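Local coordinates for Cro protein (Xylella fastidiosa, PDB 3BD1) that probably binds operator DNA through a helix-turn-helix as a prophage-encoded Cro transcription factor, at residues Gly12-Leu17 with Val23-Ile28; Asp44-Arg47 with Val53-Arg56. One frame throughout, in Å; residues are numbered along the deposited sequence.

Overall arrangement
Followed from the N terminus, the chain runs through helix 3-11, turns at Gly12 and enters helix 14-21. Contact 1 then closes a short loop, bringing the start of helix 25-34 back against the start of helix 14-21. The chain goes on to helix 42-48, and contact 2 closes a second short loop by setting residues 53-56, at the entry to helix 55-58, against helix 42-48. The two loops follow in series, neither enclosing nor crossing the other. The centres of contacts 1 and 2 are about 15 Å apart, on opposite sides of the chain's centre. Helix 3-11 joins them: Ile8 packs on contact 1, Ile6 and Ala7 on contact 2.

Contact 1: residues Gly12-Leu17 with Val23-Ile28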
loop_
_atom_site.group_PDB
_atom_site.type_symbol
_atom_site.label_atom_id
_atom_site.label_comp_id
_atom_site.label_asym_id
_atom_site.label_seq_id
_atom_site.Cartn_x
_atom_site.Cartn_y
_atom_site.Cartn_z
ATOM N N GLY A 12 0.944 -3.965 5.256
ATOM C CA GLY A 12 -0.430 -3.618 5.071
ATOM C C GLY A 12 -0.724 -2.184 4.728
ATOM O O GLY A 12 -1.755 -1.856 4.136
ATOM N N SER A 13 0.196 -1.319 5.105
ATOM C CA SER A 13 0.073 0.094 4.803
ATOM C C SER A 13 1.425 0.776 4.899
ATOM O O SER A 13 2.363 0.272 5.510
ATOM C CB SER A 13 -0.876 0.775 5.788
ATOM O OG SER A 13 -0.335 0.813 7.094
ATOM N N VAL A 14 1.513 1.958 4.297
ATOM C CA VAL A 14 2.713 2.774 4.428
ATOM C C VAL A 14 2.937 3.090 5.911
ATOM O O VAL A 14 4.071 3.069 6.372
ATOM C CB VAL A 14 2.612 4.042 3.541
ATOM C CG1 VAL A 14 3.772 5.003 3.854
ATOM C CG2 VAL A 14 2.546 3.654 2.069
ATOM N N SER A 15 1.875 3.399 6.647
ATOM C CA SER A 15 2.022 3.683 8.073
ATOM C C SER A 15 2.676 2.532 8.843
ATOM O O SER A 15 3.566 2.754 9.673
ATOM C CB SER A 15 0.660 3.922 8.705
ATOM O OG SER A 15 0.816 4.265 10.072
ATOM N N ALA A 16 2.199 1.317 8.587
ATOM C CA ALA A 16 2.702 0.141 9.288
ATOM C C ALA A 16 4.162 -0.125 8.915
ATOM O O ALA A 16 4.983 -0.445 9.774
ATOM C CB ALA A 16 1.817 -1.063 9.047
ATOM N N LEU A 17 4.482 0.024 7.627
ATOM C CA LEU A 17 5.874 -0.189 7.221
ATOM C C LEU A 17 6.779 0.875 7.851
ATOM O O LEU A 17 7.851 0.566 8.368
ATOM C CB LEU A 17 6.006 -0.197 5.700
ATOM C CG LEU A 17 7.406 -0.518 5.198
ATOM C CD1 LEU A 17 7.962 -1.879 5.645
ATOM C CD2 LEU A 17 7.481 -0.368 3.678
ATOM N N VAL A 23 10.745 5.068 10.665
ATOM C CA VAL A 23 10.877 6.231 9.789
ATOM C C VAL A 23 9.524 6.914 9.626
ATOM O O VAL A 23 8.477 6.367 9.997
ATOM C CB VAL A 23 11.452 5.858 8.395
ATOM C CG1 VAL A 23 12.830 5.231 8.604
ATOM C CG2 VAL A 23 10.477 4.981 7.569
ATOM N N ARG A 24 9.554 8.112 9.045
ATOM C CA ARG A 24 8.325 8.827 8.721
ATOM C C ARG A 24 7.715 8.240 7.448
ATOM O O ARG A 24 8.423 7.737 6.574
ATOM C CB ARG A 24 8.627 10.318 8.521
ATOM C CG ARG A 24 9.340 10.959 9.711
ATOM C CD ARG A 24 8.375 11.663 10.647
ATOM N NE ARG A 24 8.206 13.072 10.303
ATOM C CZ ARG A 24 9.047 14.049 10.638
ATOM N NH1 ARG A 24 10.148 13.804 11.336
ATOM N NH2 ARG A 24 8.783 15.293 10.264
ATOM N N GLN A 25 6.391 8.302 7.354
ATOM C CA GLN A 25 5.705 7.876 6.142
ATOM C C GLN A 25 6.242 8.582 4.908
ATOM O O GLN A 25 6.350 7.984 3.838
ATOM C CB GLN A 25 4.200 8.112 6.213
ATOM C CG GLN A 25 3.492 7.198 7.193
ATOM C CD GLN A 25 1.998 7.296 6.994
ATOM O OE1 GLN A 25 1.504 7.196 5.871
ATOM N NE2 GLN A 25 1.275 7.486 8.079
ATOM N N SER A 26 6.567 9.858 5.087
ATOM C CA SER A 26 7.104 10.626 3.978
ATOM C C SER A 26 8.389 10.018 3.442
ATOM O O SER A 26 8.657 10.118 2.250
ATOM C CB SER A 26 7.310 12.104 4.349
ATOM O OG SER A 26 8.204 12.247 5.438
ATOM N N ALA A 27 9.185 9.389 4.307
ATOM C CA ALA A 27 10.404 8.723 3.849
ATOM C C ALA A 27 10.071 7.560 2.912
ATOM O O ALA A 27 10.655 7.435 1.829
ATOM C CB ALA A 27 11.271 8.282 5.000
ATOM N N ILE A 28 9.125 6.719 3.325
ATOM C CA ILE A 28 8.693 5.614 2.465
ATOM C C ILE A 28 8.187 6.144 1.114
ATOM O O ILE A 28 8.536 5.616 0.063
ATOM C CB ILE A 28 7.549 4.752 3.095
ATOM C CG1 ILE A 28 7.857 4.239 4.507
ATOM C CG2 ILE A 28 7.112 3.640 2.136
ATOM C CD1 ILE A 28 8.961 3.273 4.649
#
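Val14 and Ile28 form the apolar, more buried end of this contact. Methyl CG1 of Val14 lies 3.9 Å from CB of Ile28, and the two side chains run past one another in opposite senses. The torsion of Val14 explains the approach: with CG1 trans to the backbone N (chi1 171°), that methyl is the branch presented to helix 25-34. One turn further along helix 14-21, Leu17 adds a second apolar touch, its CD2 standing 4.0 Å from CD1 of Ile28. Ile28 therefore uses two different parts of its side chain, the branch point for Val14 and the terminal methyl for Leu17. Ile8 of helix 3-11 touches all three residues and closes this side as a small three-helix core.

The other side is more open to solvent. Gln25 reaches over from the first turn of helix 25-34, its chain extended beyond CG, and lays its amide along the start of helix 14-21. Gln25 OE1 is 3.7 Å from Val14 CG1, and Gln25 CD is 3.8 Å from CA of Ser15; these are packing distances. Gln25 NE2 also makes a weak hydrogen bond to a bound glycerol, probably from the crystallisation liquor. The start of helix 14-21 is held from within its own segment: Ser13, at the N-cap, accepts a bond from Ala16 N through OG (3.0 Å, 160° at the hydrogen).

Two successive helices joined by a short turn and packed through apolar residues are consistent with the helix-turn-helix expected of this transcription factor, in which helix 25-34 would be the probable recognition helix. The chemistry implies that between these segments the helices meet mainly through apolar packing, shared with Ile8, while the amide of Gln25 borders it on the solvent side without a polar bond across.

Contact 2: residues Asp44-Arg47 with Val53-Arg56; sequences DIER and VICR
Glu46 reaches from helix 42-48 to the start of helix 55-58, and its side chain can be followed outward atom by atom. Glu46 CB lies 3.6 Å from the carbonyl O of Val53, and CG remains beside that oxygen at 3.5 Å. Val53 O also receives a CA-H...O contact from Glu46 CA (3.4 Å). With CG trans to the backbone N (chi1 179°) and the chain extended beyond it, CD is carried past CA and CG2 of Ile54. At the tip, Glu46 OE1 accepts a hydrogen bond from Cys55 N at 3.0 Å, bent to 154° at the hydrogen. The donor approaches the anti side of the carboxylate, 18° out of its plane. As Cys55 N belongs to the first turn of helix 55-58, the carboxylate is placed where the helix dipole would probably favour its negative charge. Beside helix 3-11, Ile45 CG2 meets Val53 CG2 at 3.6 Å. The contact thus joins the last two helices of an all-helical chain, 42-48 and 55-58, with Ala7 and Ile6 of helix 3-11 packing on Ile45 and Val53 respectively, and Leu21 of helix 14-21 also touching Ile45.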
loop_
_atom_site.group_PDB
_atom_site.type_symbol
_atom_site.label_atom_id
_atom_site.label_comp_id
_atom_site.label_asym_id
_atom_site.label_seq_id
_atom_site.Cartn_x
_atom_site.Cartn_y
_atom_site.Cartn_z
ATOM N N ASP A 44 16.779 -4.286 7.120
ATOM C CA ASP A 44 15.651 -4.016 8.016
ATOM C C ASP A 44 14.342 -4.353 7.309
ATOM O O ASP A 44 13.454 -4.940 7.913
ATOM C CB ASP A 44 15.660 -2.557 8.444
ATOM C CG ASP A 44 16.855 -2.192 9.303
ATOM O OD1 ASP A 44 17.341 -3.081 10.034
ATOM O OD2 ASP A 44 17.275 -1.021 9.218
ATOM N N ILE A 45 14.230 -3.964 6.042
ATOM C CA ILE A 45 13.005 -4.243 5.295
ATOM C C ILE A 45 12.825 -5.751 5.108
ATOM O O ILE A 45 11.711 -6.288 5.256
ATOM C CB ILE A 45 12.963 -3.483 3.937
ATOM C CG1 ILE A 45 12.925 -1.961 4.164
ATOM C CG2 ILE A 45 11.817 -4.019 3.074
ATOM C CD1 ILE A 45 13.234 -1.121 2.916
ATOM N N GLU A 46 13.917 -6.420 4.744
ATOM C CA GLU A 46 13.862 -7.874 4.602
ATOM C C GLU A 46 13.372 -8.519 5.919
ATOM O O GLU A 46 12.561 -9.453 5.902
ATOM C CB GLU A 46 15.216 -8.448 4.217
ATOM C CG GLU A 46 15.226 -9.943 4.074
ATOM C CD GLU A 46 16.533 -10.508 3.584
ATOM O OE1 GLU A 46 17.171 -9.951 2.676
ATOM O OE2 GLU A 46 16.920 -11.564 4.105
ATOM N N ARG A 47 13.866 -8.006 7.045
ATOM C CA ARG A 47 13.456 -8.566 8.331
ATOM C C ARG A 47 11.988 -8.292 8.681
ATOM O O ARG A 47 11.260 -9.204 9.094
ATOM C CB ARG A 47 14.369 -8.032 9.429
ATOM C CG ARG A 47 15.777 -8.593 9.372
ATOM C CD ARG A 47 16.669 -8.000 10.451
ATOM N NE ARG A 47 17.980 -8.645 10.442
ATOM C CZ ARG A 47 19.046 -8.169 11.078
ATOM N NH1 ARG A 47 18.974 -7.039 11.763
ATOM N NH2 ARG A 47 20.194 -8.830 11.005
ATOM N N VAL A 53 10.232 -9.626 0.835
ATOM C CA VAL A 53 11.220 -9.061 -0.085
ATOM C C VAL A 53 12.565 -9.274 0.544
ATOM O O VAL A 53 12.714 -9.335 1.773
ATOM C CB VAL A 53 10.989 -7.594 -0.371
ATOM C CG1 VAL A 53 9.635 -7.398 -1.066
ATOM C CG2 VAL A 53 11.120 -6.738 0.818
ATOM N N ILE A 54 13.563 -9.414 -0.317
ATOM C CA ILE A 54 14.940 -9.587 0.107
ATOM C C ILE A 54 15.805 -8.461 -0.406
ATOM O O ILE A 54 15.443 -7.730 -1.315
ATOM C CB ILE A 54 15.511 -10.965 -0.263
ATOM C CG1 ILE A 54 15.587 -11.141 -1.777
ATOM C CG2 ILE A 54 14.670 -12.057 0.399
ATOM C CD1 ILE A 54 16.391 -12.368 -2.154
ATOM N N CYS A 55 16.985 -8.327 0.195
ATOM C CA CYS A 55 17.885 -7.221 -0.090
ATOM C C CYS A 55 18.169 -7.091 -1.595
ATOM O O CYS A 55 18.154 -5.990 -2.121
ATOM C CB CYS A 55 19.220 -7.406 0.664
ATOM S SG CYS A 55 19.037 -7.130 2.435
ATOM N N ARG A 56 18.407 -8.201 -2.279
ATOM C CA ARG A 56 18.752 -8.168 -3.715
ATOM C C ARG A 56 17.599 -7.655 -4.557
ATOM O O ARG A 56 17.826 -7.094 -5.628
ATOM C CB ARG A 56 19.166 -9.573 -4.140
ATOM C CG ARG A 56 19.365 -9.862 -5.584
ATOM C CD ARG A 56 20.578 -9.168 -6.133
ATOM N NE ARG A 56 20.636 -9.432 -7.575
ATOM C CZ ARG A 56 21.738 -9.364 -8.311
ATOM N NH1 ARG A 56 22.895 -9.023 -7.762
ATOM N NH2 ARG A 56 21.672 -9.622 -9.612
#